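Local coordinates for protein Exo-1,5-alpha-L-arabinofuranobiosidase (PDB 2YDT) that probably hydrolyses alpha-1,5-linked arabinan from the chain end, releasing arabinobiose, and binds arabinofuranose and an iminosugar inhibitor in its active-site pocket, at residues W45-P50 with W56-K61; S49-N54 with I112-S117; G103-S108 with Y131-V136. All blocks are in the same frame, centred on the assembly; numbering follows the deposited sequence.

Contact 1: W45-P50 with W56-K61; sequences WENYSP and WFPIVK. With AHR (alpha-L-arabinofuranose), chain C.
Pro58 lies over one face of the Trp45 indole, its CG 3.6 Å from Trp45 CE2. Its CB adds a CH-pi contact, 4.2 Å from the centroid of the six-membered ring, while CG1 of Val60 reaches the ring near its plane, at Trp45 CH2. The Trp45 CB points away from strand 57-61, but chi1 of 58° sets CG between the backbone N and the carbonyl carbon and swings the ring back across; a broad indole suits such a return. Asn47 fixes the ring's rotation: its OD1 accepts from Trp45 NE1 at 3.0 Å, the donor tilted 23° from the carbonyl plane. With CG of Asn47 anti to the backbone N, its ND2 comes to rest above the rim of the Trp56 ring, 3.6 Å from CZ2, amide and ring planes 47° apart. No direct hydrogen bond joins the segments; water takes over. One molecule, above the centre of that ring, is gripped by Asn47 O and ND2, Ser49 OG and Trp56 N, so small polar side chains suit the loop end; a second joins Asn47 N to Trp56 O. Glu46 turns from the hairpin partner toward the pocket, where its OE2 accepts from O5 of the arabinofuranose at 2.6 Å and Tyr48 OH donates to OE1 from above the carboxylate plane. This is the loop end of the hairpin of strands 41-47 and 57-62, the middle pair of a four-stranded antiparallel sheet: strand 28-35 flanks 41-47, strand 70-75 flanks 57-62, and Phe17 meets the Trp45 ring.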
loop_
_atom_site.group_PDB
_atom_site.type_symbol
_atom_site.label_atom_id
_atom_site.label_comp_id
_atom_site.label_asym_id
_atom_site.label_seq_id
_atom_site.Cartn_x
_atom_site.Cartn_y
_atom_site.Cartn_z
ATOM N N TRP A 45 -7.699 7.828 0.225
ATOM C CA TRP A 45 -8.273 6.723 0.976
ATOM C C TRP A 45 -9.509 6.232 0.273
ATOM O O TRP A 45 -10.024 6.902 -0.667
ATOM C CB TRP A 45 -8.657 7.142 2.398
ATOM C CG TRP A 45 -9.652 8.318 2.478
ATOM C CD1 TRP A 45 -11.008 8.230 2.479
ATOM C CD2 TRP A 45 -9.350 9.704 2.508
ATOM N NE1 TRP A 45 -11.577 9.472 2.532
ATOM C CE2 TRP A 45 -10.587 10.407 2.559
ATOM C CE3 TRP A 45 -8.151 10.442 2.527
ATOM C CZ2 TRP A 45 -10.658 11.796 2.613
ATOM C CZ3 TRP A 45 -8.221 11.822 2.600
ATOM C CH2 TRP A 45 -9.464 12.492 2.634
ATOM N N GLU A 46 -9.988 5.054 0.697
ATOM C CA GLU A 46 -11.315 4.532 0.262
ATOM C C GLU A 46 -12.381 5.346 0.965
ATOM O O GLU A 46 -12.398 5.404 2.187
ATOM C CB GLU A 46 -11.502 3.070 0.648
ATOM C CG GLU A 46 -10.517 2.111 0.008
ATOM C CD GLU A 46 -10.576 0.682 0.533
ATOM O OE1 GLU A 46 -11.279 0.390 1.499
ATOM O OE2 GLU A 46 -9.862 -0.149 -0.052
ATOM N N ASN A 47 -13.322 5.919 0.204
ATOM C CA ASN A 47 -14.307 6.860 0.727
ATOM C C ASN A 47 -15.701 6.288 0.472
ATOM O O ASN A 47 -16.166 6.201 -0.671
ATOM C CB ASN A 47 -14.085 8.184 -0.005
ATOM C CG ASN A 47 -14.825 9.363 0.616
ATOM O OD1 ASN A 47 -14.458 9.800 1.706
ATOM N ND2 ASN A 47 -15.818 9.922 -0.113
ATOM N N TYR A 48 -16.315 5.777 1.533
ATOM C CA TYR A 48 -17.532 4.947 1.440
ATOM C C TYR A 48 -18.779 5.843 1.510
ATOM O O TYR A 48 -19.644 5.693 2.378
ATOM C CB TYR A 48 -17.568 3.851 2.504
ATOM C CG TYR A 48 -16.541 2.752 2.358
ATOM C CD1 TYR A 48 -16.909 1.492 1.938
ATOM C CD2 TYR A 48 -15.187 2.977 2.632
ATOM C CE1 TYR A 48 -15.981 0.454 1.784
ATOM C CE2 TYR A 48 -14.256 1.954 2.475
ATOM C CZ TYR A 48 -14.649 0.691 2.058
ATOM O OH TYR A 48 -13.736 -0.331 1.891
ATOM N N SER A 49 -18.903 6.675 0.498
ATOM C CA SER A 49 -20.026 7.615 0.427
ATOM C C SER A 49 -21.301 6.904 -0.033
ATOM O O SER A 49 -21.258 5.878 -0.671
ATOM C CB SER A 49 -19.672 8.781 -0.497
ATOM O OG SER A 49 -19.328 8.302 -1.782
ATOM N N PRO A 50 -22.476 7.469 0.311
ATOM C CA PRO A 50 -23.736 6.922 -0.205
ATOM C C PRO A 50 -23.849 7.217 -1.696
ATOM O O PRO A 50 -23.623 8.351 -2.110
ATOM C CB PRO A 50 -24.815 7.704 0.597
ATOM C CG PRO A 50 -24.061 8.550 1.568
ATOM C CD PRO A 50 -22.666 8.693 1.100
ATOM N N TRP A 56 -15.591 7.751 -5.257
ATOM C CA TRP A 56 -14.383 8.348 -5.839
ATOM C C TRP A 56 -13.269 8.287 -4.798
ATOM O O TRP A 56 -13.529 8.070 -3.607
ATOM C CB TRP A 56 -14.628 9.799 -6.233
ATOM C CG TRP A 56 -14.962 10.668 -5.053
ATOM C CD1 TRP A 56 -14.076 11.370 -4.265
ATOM C CD2 TRP A 56 -16.261 10.895 -4.483
ATOM N NE1 TRP A 56 -14.735 11.975 -3.230
ATOM C CE2 TRP A 56 -16.077 11.699 -3.330
ATOM C CE3 TRP A 56 -17.543 10.469 -4.812
ATOM C CZ2 TRP A 56 -17.149 12.158 -2.562
ATOM C CZ3 TRP A 56 -18.609 10.880 -4.015
ATOM C CH2 TRP A 56 -18.401 11.724 -2.906
ATOM N N PHE A 57 -12.042 8.537 -5.242
ATOM C CA PHE A 57 -10.919 8.655 -4.310
ATOM C C PHE A 57 -10.689 10.149 -4.064
ATOM O O PHE A 57 -10.233 10.869 -4.983
ATOM C CB PHE A 57 -9.638 8.045 -4.874
ATOM C CG PHE A 57 -9.715 6.557 -5.126
ATOM C CD1 PHE A 57 -10.305 5.690 -4.215
ATOM C CD2 PHE A 57 -9.056 6.021 -6.214
ATOM C CE1 PHE A 57 -10.316 4.298 -4.444
ATOM C CE2 PHE A 57 -9.032 4.615 -6.442
ATOM C CZ PHE A 57 -9.696 3.771 -5.541
ATOM N N PRO A 58 -10.895 10.620 -2.814
ATOM C CA PRO A 58 -10.532 12.026 -2.524
ATOM C C PRO A 58 -9.006 12.270 -2.589
ATOM O O PRO A 58 -8.197 11.382 -2.263
ATOM C CB PRO A 58 -11.029 12.233 -1.090
ATOM C CG PRO A 58 -11.903 11.053 -0.774
ATOM C CD PRO A 58 -11.407 9.930 -1.619
ATOM N N ILE A 59 -8.609 13.463 -3.016
ATOM C CA ILE A 59 -7.207 13.867 -3.000
ATOM C C ILE A 59 -7.054 15.088 -2.132
ATOM O O ILE A 59 -7.592 16.158 -2.457
ATOM C CB ILE A 59 -6.696 14.150 -4.438
ATOM C CG1 ILE A 59 -6.827 12.863 -5.272
ATOM C CG2 ILE A 59 -5.210 14.677 -4.422
ATOM C CD1 ILE A 59 -5.804 11.735 -4.935
ATOM N N VAL A 60 -6.319 14.912 -1.037
ATOM C CA VAL A 60 -5.956 16.018 -0.135
ATOM C C VAL A 60 -4.512 16.428 -0.333
ATOM O O VAL A 60 -3.666 15.648 -0.760
ATOM C CB VAL A 60 -6.230 15.696 1.346
ATOM C CG1 VAL A 60 -7.730 15.569 1.582
ATOM C CG2 VAL A 60 -5.502 14.426 1.781
ATOM N N LYS A 61 -4.239 17.696 -0.069
ATOM C CA LYS A 61 -2.896 18.248 -0.264
ATOM C C LYS A 61 -2.456 18.968 1.015
ATOM O O LYS A 61 -3.272 19.673 1.636
ATOM C CB LYS A 61 -2.931 19.260 -1.400
ATOM C CG LYS A 61 -1.616 20.040 -1.573
ATOM C CD LYS A 61 -1.657 20.828 -2.863
ATOM C CE LYS A 61 -0.473 21.744 -2.982
ATOM N NZ LYS A 61 -0.404 22.399 -4.307
HETATM O O5 AHR C . -9.796 -2.631 0.805
HETATM C C5 AHR C . -11.092 -3.106 1.207
HETATM C C4 AHR C . -11.054 -4.560 1.609
HETATM O O4 AHR C . -10.700 -5.414 0.539
HETATM C C3 AHR C . -12.434 -5.110 2.016
HETATM O O3 AHR C . -12.813 -4.770 3.374
HETATM C C2 AHR C . -12.210 -6.598 1.903
HETATM O O2 AHR C . -13.381 -7.377 1.617
HETATM C C1 AHR C . -11.203 -6.701 0.789
HETATM O O HOH W 1 -13.627 5.374 -2.762
HETATM O O HOH W 2 -16.649 8.223 -2.459
#

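Contact 2: S49-N54 with I112-S117; sequences SPEPPN and IPSDLS
Glu51 and Ser114 meet across two irregular loops, neither of which contains a regular helix or strand. Residues 49-54 are rich in proline, and cis peptide bonds precede both Pro52 and Pro53, bending the chain sharply. Opposite, Pro113 to Leu116 form a type I beta turn, closed by Leu116 N to Pro113 O at 2.8 Å; Asp115 OD1 then accepts from Ser117 N in an Asx turn, a role its short carboxylate suits. The contact itself is a single hydrogen bond: Ser114 OG donates to Glu51 OE1 at 2.9 Å from above the carboxylate plane, 56° out of it, though in one of two modelled serine conformers and so less certainly. Glutamate suits the place because its chain, extended beyond CG, can span the gap, while serine brings a hydroxyl on a short stem. A water bridges Ser114 OG, Asn54 OD1 and, more weakly, Glu51 OE2. The carboxylate has further partners: OE1 forms a salt bridge with Arg85, and OE2 accepts from Val55 N, which would hold the group in place. At the surface, the contact ties the loop between strands 41-47 and 57-62 to the one between strands 105-111 and 119-126, with Arg85 of strand 84-85 beside Ser114.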
loop_
_atom_site.group_PDB
_atom_site.type_symbol
_atom_site.label_atom_id
_atom_site.label_comp_id
_atom_site.label_asym_id
_atom_site.label_seq_id
_atom_site.Cartn_x
_atom_site.Cartn_y
_atom_site.Cartn_z
ATOM N N SER A 49 -18.903 6.675 0.498
ATOM C CA SER A 49 -20.026 7.615 0.427
ATOM C C SER A 49 -21.301 6.904 -0.033
ATOM O O SER A 49 -21.258 5.878 -0.671
ATOM C CB SER A 49 -19.672 8.781 -0.497
ATOM O OG SER A 49 -19.328 8.302 -1.782
ATOM N N PRO A 50 -22.476 7.469 0.311
ATOM C CA PRO A 50 -23.736 6.922 -0.205
ATOM C C PRO A 50 -23.849 7.217 -1.696
ATOM O O PRO A 50 -23.623 8.351 -2.110
ATOM C CB PRO A 50 -24.815 7.704 0.597
ATOM C CG PRO A 50 -24.061 8.550 1.568
ATOM C CD PRO A 50 -22.666 8.693 1.100
ATOM N N GLU A 51 -24.229 6.200 -2.482
ATOM C CA GLU A 51 -24.227 6.256 -3.930
ATOM C C GLU A 51 -25.676 6.277 -4.483
ATOM O O GLU A 51 -26.494 5.607 -3.936
ATOM C CB GLU A 51 -23.537 5.018 -4.470
ATOM C CG GLU A 51 -22.036 5.007 -4.186
ATOM C CD GLU A 51 -21.359 3.772 -4.729
ATOM O OE1 GLU A 51 -21.602 2.693 -4.157
ATOM O OE2 GLU A 51 -20.610 3.891 -5.735
ATOM N N PRO A 52 -25.954 7.003 -5.582
ATOM C CA PRO A 52 -25.016 7.814 -6.325
ATOM C C PRO A 52 -24.732 9.151 -5.669
ATOM O O PRO A 52 -25.423 9.483 -4.687
ATOM C CB PRO A 52 -25.703 8.016 -7.680
ATOM C CG PRO A 52 -27.154 7.924 -7.344
ATOM C CD PRO A 52 -27.275 6.947 -6.248
ATOM N N PRO A 53 -23.727 9.888 -6.130
ATOM C CA PRO A 53 -22.803 9.582 -7.237
ATOM C C PRO A 53 -21.890 8.391 -6.897
ATOM O O PRO A 53 -21.695 8.071 -5.701
ATOM C CB PRO A 53 -21.952 10.828 -7.361
ATOM C CG PRO A 53 -22.299 11.714 -6.251
ATOM C CD PRO A 53 -23.452 11.182 -5.504
ATOM N N ASN A 54 -21.384 7.737 -7.928
ATOM C CA ASN A 54 -20.434 6.618 -7.734
ATOM C C ASN A 54 -19.262 7.078 -6.851
ATOM O O ASN A 54 -18.799 8.233 -6.947
ATOM C CB ASN A 54 -19.864 6.169 -9.071
ATOM C CG ASN A 54 -20.926 5.658 -10.037
ATOM O OD1 ASN A 54 -21.987 5.151 -9.626
ATOM N ND2 ASN A 54 -20.597 5.720 -11.333
ATOM N N ILE A 112 -15.073 -0.887 -9.120
ATOM C CA ILE A 112 -15.910 -1.985 -8.670
ATOM C C ILE A 112 -17.351 -1.475 -8.626
ATOM O O ILE A 112 -17.631 -0.428 -8.001
ATOM C CB ILE A 112 -15.529 -2.420 -7.226
ATOM C CG1 ILE A 112 -14.054 -2.851 -7.170
ATOM C CG2 ILE A 112 -16.454 -3.559 -6.671
ATOM C CD1 ILE A 112 -13.553 -3.166 -5.730
ATOM N N PRO A 113 -18.282 -2.198 -9.259
ATOM C CA PRO A 113 -19.667 -1.764 -9.122
ATOM C C PRO A 113 -20.166 -1.940 -7.711
ATOM O O PRO A 113 -19.623 -2.715 -6.947
ATOM C CB PRO A 113 -20.418 -2.702 -10.068
ATOM C CG PRO A 113 -19.569 -3.945 -10.138
ATOM C CD PRO A 113 -18.150 -3.477 -9.966
ATOM N N SER A 114 -21.216 -1.209 -7.364
ATOM C CA SER A 114 -21.744 -1.211 -5.995
ATOM C C SER A 114 -22.076 -2.604 -5.488
ATOM O O SER A 114 -21.947 -2.879 -4.299
ATOM C CB SER A 114 -23.013 -0.355 -5.886
ATOM O OG SER A 114 -22.777 1.014 -6.174
ATOM N N ASP A 115 -22.541 -3.468 -6.383
ATOM C CA ASP A 115 -22.867 -4.828 -6.012
ATOM C C ASP A 115 -21.679 -5.777 -5.828
ATOM O O ASP A 115 -21.860 -6.979 -5.517
ATOM C CB ASP A 115 -23.906 -5.353 -6.993
ATOM C CG ASP A 115 -23.343 -5.718 -8.330
ATOM O OD1 ASP A 115 -22.150 -5.575 -8.616
ATOM O OD2 ASP A 115 -24.147 -6.178 -9.190
ATOM N N LEU A 116 -20.467 -5.226 -6.007
ATOM C CA LEU A 116 -19.194 -5.912 -5.821
ATOM C C LEU A 116 -18.951 -7.063 -6.787
ATOM O O LEU A 116 -18.099 -7.924 -6.516
ATOM C CB LEU A 116 -19.042 -6.418 -4.372
ATOM C CG LEU A 116 -19.188 -5.404 -3.265
ATOM C CD1 LEU A 116 -18.838 -6.050 -1.897
ATOM C CD2 LEU A 116 -18.337 -4.164 -3.520
ATOM N N SER A 117 -19.648 -7.072 -7.929
ATOM C CA SER A 117 -19.611 -8.235 -8.835
ATOM C C SER A 117 -18.338 -8.418 -9.673
ATOM O O SER A 117 -18.054 -9.533 -10.190
ATOM C CB SER A 117 -20.847 -8.167 -9.732
ATOM O OG SER A 117 -20.892 -7.044 -10.566
HETATM O O HOH W 3 -22.649 3.552 -7.577
#

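Contact 3: G103-S108 with Y131-V136; sequences GTVLCS and YTWEFV
Trp133 carries this contact, its benzene end reaching back to strand 105-108 and touching two residues there, Val105 and Cys107. CH2 of the indole lies 3.7 Å from Val105 CG1, and CZ3 is 3.8 Å from Cys107 CB; between them CZ3 also comes within 3.6 Å of the backbone Val105 O. Chi1 of -59° places CG of Trp133 beside its own backbone N and anti to the carbonyl carbon, sending the ring across toward the other strand. The Val105 side chain meets it obliquely, with CG1, the branch anti to the backbone N, doing the touching. Val105 and Cys107, two apart on an extended strand, both direct CB toward Trp133, and both are compact enough to admit a large ring. These strands belong to one four-stranded antiparallel sheet, one blade of a sialidase-like beta-propeller, whose sheets circle a central axis; strand 119-126 runs between them, and the closest CA atoms, of Cys107 and Trp133, remain 8.8 Å apart. The indole therefore bridges past an intervening strand, touching Ser126 on it. Its polar edge is used on the neighbouring blade, where NE1 donates to Ser73 OG, and Val75 of the same strand 70-75 packs against both Trp133 and Cys107.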
loop_
_atom_site.group_PDB
_atom_site.type_symbol
_atom_site.label_atom_id
_atom_site.label_comp_id
_atom_site.label_asym_id
_atom_site.label_seq_id
_atom_site.Cartn_x
_atom_site.Cartn_y
_atom_site.Cartn_z
ATOM N N GLY A 103 7.389 13.406 -12.945
ATOM C CA GLY A 103 6.573 14.241 -12.114
ATOM C C GLY A 103 5.077 14.062 -12.276
ATOM O O GLY A 103 4.319 14.644 -11.529
ATOM N N THR A 104 4.643 13.297 -13.286
ATOM C CA THR A 104 3.229 12.924 -13.412
ATOM C C THR A 104 2.898 12.163 -12.134
ATOM O O THR A 104 3.682 11.324 -11.680
ATOM C CB THR A 104 3.004 12.016 -14.631
ATOM O OG1 THR A 104 3.378 12.717 -15.843
ATOM C CG2 THR A 104 1.553 11.556 -14.724
ATOM N N VAL A 105 1.739 12.438 -11.577
ATOM C CA VAL A 105 1.207 11.687 -10.442
ATOM C C VAL A 105 0.252 10.622 -10.928
ATOM O O VAL A 105 -0.650 10.905 -11.705
ATOM C CB VAL A 105 0.495 12.593 -9.442
ATOM C CG1 VAL A 105 -0.040 11.732 -8.221
ATOM C CG2 VAL A 105 1.443 13.680 -8.950
ATOM N N LEU A 106 0.494 9.364 -10.528
ATOM C CA LEU A 106 -0.414 8.296 -10.809
ATOM C C LEU A 106 -1.257 7.983 -9.552
ATOM O O LEU A 106 -0.802 8.062 -8.414
ATOM C CB LEU A 106 0.323 7.036 -11.225
ATOM C CG LEU A 106 1.233 7.113 -12.442
ATOM C CD1 LEU A 106 1.769 5.706 -12.824
ATOM C CD2 LEU A 106 0.532 7.786 -13.612
ATOM N N CYS A 107 -2.506 7.636 -9.811
ATOM C CA CYS A 107 -3.392 7.031 -8.801
ATOM C C CYS A 107 -3.896 5.743 -9.405
ATOM O O CYS A 107 -4.621 5.762 -10.416
ATOM C CB CYS A 107 -4.557 7.959 -8.465
ATOM S SG CYS A 107 -5.558 7.277 -7.050
ATOM N N SER A 108 -3.492 4.601 -8.843
ATOM C CA SER A 108 -4.064 3.341 -9.211
ATOM C C SER A 108 -5.048 2.917 -8.138
ATOM O O SER A 108 -5.000 3.400 -7.042
ATOM C CB SER A 108 -2.942 2.298 -9.400
ATOM O OG SER A 108 -3.453 1.074 -9.884
ATOM N N TYR A 131 -4.366 18.252 -9.237
ATOM C CA TYR A 131 -5.554 19.074 -9.392
ATOM C C TYR A 131 -6.583 18.505 -10.383
ATOM O O TYR A 131 -7.784 18.656 -10.155
ATOM C CB TYR A 131 -5.165 20.535 -9.748
ATOM C CG TYR A 131 -4.619 21.259 -8.551
ATOM C CD1 TYR A 131 -5.478 21.879 -7.645
ATOM C CD2 TYR A 131 -3.265 21.315 -8.313
ATOM C CE1 TYR A 131 -5.000 22.513 -6.526
ATOM C CE2 TYR A 131 -2.764 21.957 -7.165
ATOM C CZ TYR A 131 -3.650 22.564 -6.292
ATOM O OH TYR A 131 -3.191 23.203 -5.137
ATOM N N THR A 132 -6.114 17.867 -11.463
ATOM C CA THR A 132 -7.003 17.171 -12.381
ATOM C C THR A 132 -6.455 15.782 -12.670
ATOM O O THR A 132 -5.259 15.524 -12.512
ATOM C CB THR A 132 -7.229 17.923 -13.711
ATOM O OG1 THR A 132 -5.991 18.026 -14.379
ATOM C CG2 THR A 132 -7.797 19.372 -13.471
ATOM N N TRP A 133 -7.343 14.940 -13.179
ATOM C CA TRP A 133 -7.046 13.538 -13.470
ATOM C C TRP A 133 -7.564 13.107 -14.811
ATOM O O TRP A 133 -8.645 13.558 -15.251
ATOM C CB TRP A 133 -7.666 12.618 -12.386
ATOM C CG TRP A 133 -7.135 12.960 -11.033
ATOM C CD1 TRP A 133 -7.678 13.852 -10.122
ATOM C CD2 TRP A 133 -5.895 12.505 -10.446
ATOM N NE1 TRP A 133 -6.844 13.971 -9.044
ATOM C CE2 TRP A 133 -5.749 13.165 -9.207
ATOM C CE3 TRP A 133 -4.915 11.585 -10.842
ATOM C CZ2 TRP A 133 -4.659 12.931 -8.361
ATOM C CZ3 TRP A 133 -3.834 11.377 -10.025
ATOM C CH2 TRP A 133 -3.718 12.040 -8.787
ATOM N N GLU A 134 -6.812 12.202 -15.448
ATOM C CA GLU A 134 -7.186 11.557 -16.724
ATOM C C GLU A 134 -7.036 10.043 -16.585
ATOM O O GLU A 134 -6.050 9.568 -16.016
ATOM C CB GLU A 134 -6.322 12.071 -17.905
ATOM C CG GLU A 134 -4.950 11.364 -18.102
ATOM C CD GLU A 134 -4.140 11.766 -19.359
ATOM O OE1 GLU A 134 -4.037 10.924 -20.324
ATOM O OE2 GLU A 134 -3.595 12.873 -19.341
ATOM N N PHE A 135 -8.015 9.294 -17.097
ATOM C CA PHE A 135 -7.900 7.840 -17.245
ATOM C C PHE A 135 -6.745 7.505 -18.170
ATOM O O PHE A 135 -6.602 8.105 -19.259
ATOM C CB PHE A 135 -9.182 7.265 -17.827
ATOM C CG PHE A 135 -9.082 5.823 -18.180
ATOM C CD1 PHE A 135 -8.972 4.884 -17.182
ATOM C CD2 PHE A 135 -9.121 5.386 -19.504
ATOM C CE1 PHE A 135 -8.868 3.549 -17.477
ATOM C CE2 PHE A 135 -9.016 4.025 -19.815
ATOM C CZ PHE A 135 -8.911 3.112 -18.801
ATOM N N VAL A 136 -5.880 6.570 -17.748
ATOM C CA VAL A 136 -4.745 6.177 -18.570
ATOM C C VAL A 136 -4.995 4.824 -19.209
ATOM O O VAL A 136 -5.022 4.713 -20.453
ATOM C CB VAL A 136 -3.417 6.179 -17.780
ATOM C CG1 VAL A 136 -2.253 5.723 -18.701
ATOM C CG2 VAL A 136 -3.167 7.594 -17.191
#

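How the contacts relate
Contact 1 closes first along the chain, joining strands 41-47 and 57-62 of one four-stranded sheet; contact 3 follows it, within the next sheet, which holds strands 105-111 and 134-142. Contact 2 shares Ser49 and Pro50 with contact 1 and links the loops of these two sheets, its segments alternating along the chain with those of contact 3. Centres of contacts 1 and 3 are about 15 Å apart, and they touch directly: Phe57 packs on Cys107, Ile59 on Trp133, and Lys61 NZ is probably hydrogen-bonded to Tyr131 OH. Contact 2 lies about 13 Å from contact 1 and 22 Å from contact 3. Adjacent propeller blades are thus joined both through their packed sheets and through surface loops.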